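Local coordinates for putative cytoplasmic protein (Enterobacter cloacae, PDB 4HFL) that is a type VI secretion effector of the Tae4 amidase family that probably cleaves peptide bonds in the peptidoglycan of rival bacteria, at residues 30-35 against 60-65. Residues are numbered along the deposited sequence; the frame is centred on the assembly and turned at random.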
loop_
_atom_site.group_PDB
_atom_site.type_symbol
_atom_site.label_atom_id
_atom_site.label_comp_id
_atom_site.label_asym_id
_atom_site.label_seq_id
_atom_site.Cartn_x
_atom_site.Cartn_y
_atom_site.Cartn_z
ATOM N N GLU A 30 0.299 13.126 -1.576
ATOM C CA GLU A 30 -0.207 13.492 -2.908
ATOM C C GLU A 30 -1.376 12.619 -3.371
ATOM O O GLU A 30 -2.290 13.117 -4.039
ATOM C CB GLU A 30 0.905 13.479 -3.960
ATOM C CG GLU A 30 1.915 14.617 -3.824
ATOM C CD GLU A 30 3.191 14.349 -4.598
ATOM O OE1 GLU A 30 3.309 13.270 -5.219
ATOM O OE2 GLU A 30 4.082 15.217 -4.588
ATOM N N VAL A 31 -1.369 11.328 -3.039
ATOM C CA VAL A 31 -2.577 10.539 -3.415
ATOM C C VAL A 31 -3.588 10.135 -2.309
ATOM O O VAL A 31 -4.365 9.192 -2.493
ATOM C CB VAL A 31 -2.232 9.287 -4.267
ATOM C CG1 VAL A 31 -1.756 9.698 -5.635
ATOM C CG2 VAL A 31 -1.174 8.442 -3.566
ATOM N N ASN A 32 -3.597 10.837 -1.176
ATOM C CA ASN A 32 -4.491 10.470 -0.077
ATOM C C ASN A 32 -5.915 10.992 -0.267
ATOM O O ASN A 32 -6.437 11.734 0.571
ATOM C CB ASN A 32 -3.947 10.937 1.275
ATOM C CG ASN A 32 -4.696 10.321 2.446
ATOM O OD1 ASN A 32 -5.340 9.278 2.301
ATOM N ND2 ASN A 32 -4.630 10.969 3.611
ATOM N N VAL A 33 -6.539 10.606 -1.373
ATOM C CA VAL A 33 -7.949 10.920 -1.590
ATOM C C VAL A 33 -8.703 9.640 -1.930
ATOM O O VAL A 33 -8.081 8.591 -2.130
ATOM C CB VAL A 33 -8.121 11.957 -2.703
ATOM C CG1 VAL A 33 -7.636 13.318 -2.232
ATOM C CG2 VAL A 33 -7.363 11.529 -3.938
ATOM N N ASN A 34 -10.035 9.714 -1.983
ATOM C CA ASN A 34 -10.850 8.550 -2.340
ATOM C C ASN A 34 -10.530 8.035 -3.750
ATOM O O ASN A 34 -9.966 8.777 -4.573
ATOM C CB ASN A 34 -12.351 8.857 -2.199
ATOM C CG ASN A 34 -12.836 9.942 -3.164
ATOM O OD1 ASN A 34 -12.756 9.784 -4.385
ATOM N ND2 ASN A 34 -13.384 11.030 -2.614
ATOM N N VAL A 35 -10.913 6.782 -4.017
ATOM C CA VAL A 35 -10.555 6.077 -5.254
ATOM C C VAL A 35 -10.871 6.848 -6.543
ATOM O O VAL A 35 -10.039 6.928 -7.451
ATOM C CB VAL A 35 -11.175 4.638 -5.293
ATOM C CG1 VAL A 35 -12.693 4.678 -5.194
ATOM C CG2 VAL A 35 -10.762 3.899 -6.557
ATOM N N PRO A 60 -3.874 -0.292 -3.397
ATOM C CA PRO A 60 -2.712 -0.758 -4.174
ATOM C C PRO A 60 -2.260 0.237 -5.240
ATOM O O PRO A 60 -1.078 0.238 -5.614
ATOM C CB PRO A 60 -3.227 -2.050 -4.832
ATOM C CG PRO A 60 -4.749 -1.893 -4.854
ATOM C CD PRO A 60 -5.062 -1.154 -3.600
ATOM N N ILE A 61 -3.179 1.081 -5.712
ATOM C CA ILE A 61 -2.850 2.086 -6.722
ATOM C C ILE A 61 -2.045 3.218 -6.086
ATOM O O ILE A 61 -1.032 3.668 -6.640
ATOM C CB ILE A 61 -4.123 2.640 -7.406
ATOM C CG1 ILE A 61 -5.063 1.491 -7.791
ATOM C CG2 ILE A 61 -3.764 3.484 -8.634
ATOM C CD1 ILE A 61 -6.428 1.938 -8.322
ATOM N N ARG A 62 -2.504 3.672 -4.921
ATOM C CA ARG A 62 -1.777 4.638 -4.108
ATOM C C ARG A 62 -0.368 4.132 -3.861
ATOM O O ARG A 62 0.617 4.824 -4.145
ATOM C CB ARG A 62 -2.443 4.791 -2.740
ATOM C CG ARG A 62 -3.729 5.601 -2.710
ATOM C CD ARG A 62 -4.059 5.972 -1.265
ATOM N NE ARG A 62 -5.445 6.400 -1.112
ATOM C CZ ARG A 62 -6.374 5.712 -0.456
ATOM N NH1 ARG A 62 -6.064 4.558 0.122
ATOM N NH2 ARG A 62 -7.617 6.176 -0.378
ATOM N N MET A 63 -0.272 2.920 -3.319
ATOM C CA MET A 63 1.049 2.374 -2.984
ATOM C C MET A 63 1.950 2.175 -4.207
ATOM O O MET A 63 3.186 2.292 -4.121
ATOM C CB MET A 63 0.883 1.065 -2.225
ATOM C CG MET A 63 0.333 1.254 -0.820
ATOM S SD MET A 63 1.240 2.424 0.244
ATOM C CE MET A 63 2.957 1.940 -0.029
ATOM N N SER A 64 1.328 1.872 -5.347
ATOM C CA SER A 64 2.058 1.784 -6.614
ATOM C C SER A 64 2.623 3.142 -6.981
ATOM O O SER A 64 3.766 3.234 -7.450
ATOM C CB SER A 64 1.138 1.279 -7.734
ATOM O OG SER A 64 0.716 -0.054 -7.477
ATOM N N TYR A 65 1.834 4.201 -6.778
ATOM C CA TYR A 65 2.318 5.562 -7.066
ATOM C C TYR A 65 3.508 5.905 -6.153
ATOM O O TYR A 65 4.555 6.412 -6.614
ATOM C CB TYR A 65 1.181 6.589 -6.916
ATOM C CG TYR A 65 1.631 8.041 -6.966
ATOM C CD1 TYR A 65 1.763 8.704 -8.178
ATOM C CD2 TYR A 65 1.912 8.749 -5.801
ATOM C CE1 TYR A 65 2.172 10.023 -8.234
ATOM C CE2 TYR A 65 2.335 10.079 -5.849
ATOM C CZ TYR A 65 2.459 10.709 -7.068
ATOM O OH TYR A 65 2.871 12.033 -7.135
#
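Arg62 reaches out from helix 59-69 and uses one edge of its guanidinium to hold two backbone carbonyls of the loop that links helix 21-30 to helix 35-42. Arg62 NH2 donates to Val33 O at 3.0 Å with a nearly straight N-H...O angle of 164°. Val33 O lies close to the guanidinium plane, although NH2 itself stands above the carbonyl plane rather than on a lone pair. The second bond, from Arg62 NE to Val31 O at 3.3 Å, is weak, its angle only 132°. An extended chain from CG to NE carries the group this far, and Arg62 CG passes 3.9 Å from Val31 CG2. The tight turn between the two carbonyls is consistent with both meeting one side chain: Asn32 is the centre of an inverse gamma turn, in which Val33 N also donates weakly to Val31 O. Asn34 then N-caps helix 35-42, its OD1 accepting from Gln37 N. The remaining terminal nitrogen of Arg62, NH1, forms a salt bridge with Asp152, within the short loop closed by the Cys150-Cys154 disulfide, tying the helical part of this papain-like amidase fold to that loop.

One turn along helix 59-69, Tyr65 is packed by Val31, whose CG1 sits over one face of the Tyr65 ring, 4.1 Å from the centroid and 21° off the normal, a CH-pi contact. At the rim of the ring, OH donates to Glu30 OE1, in the ring plane; the modelled separation is improbably short, so its exact length is doubtful. The other oxygen, Glu30 OE2, forms a salt bridge with Arg27.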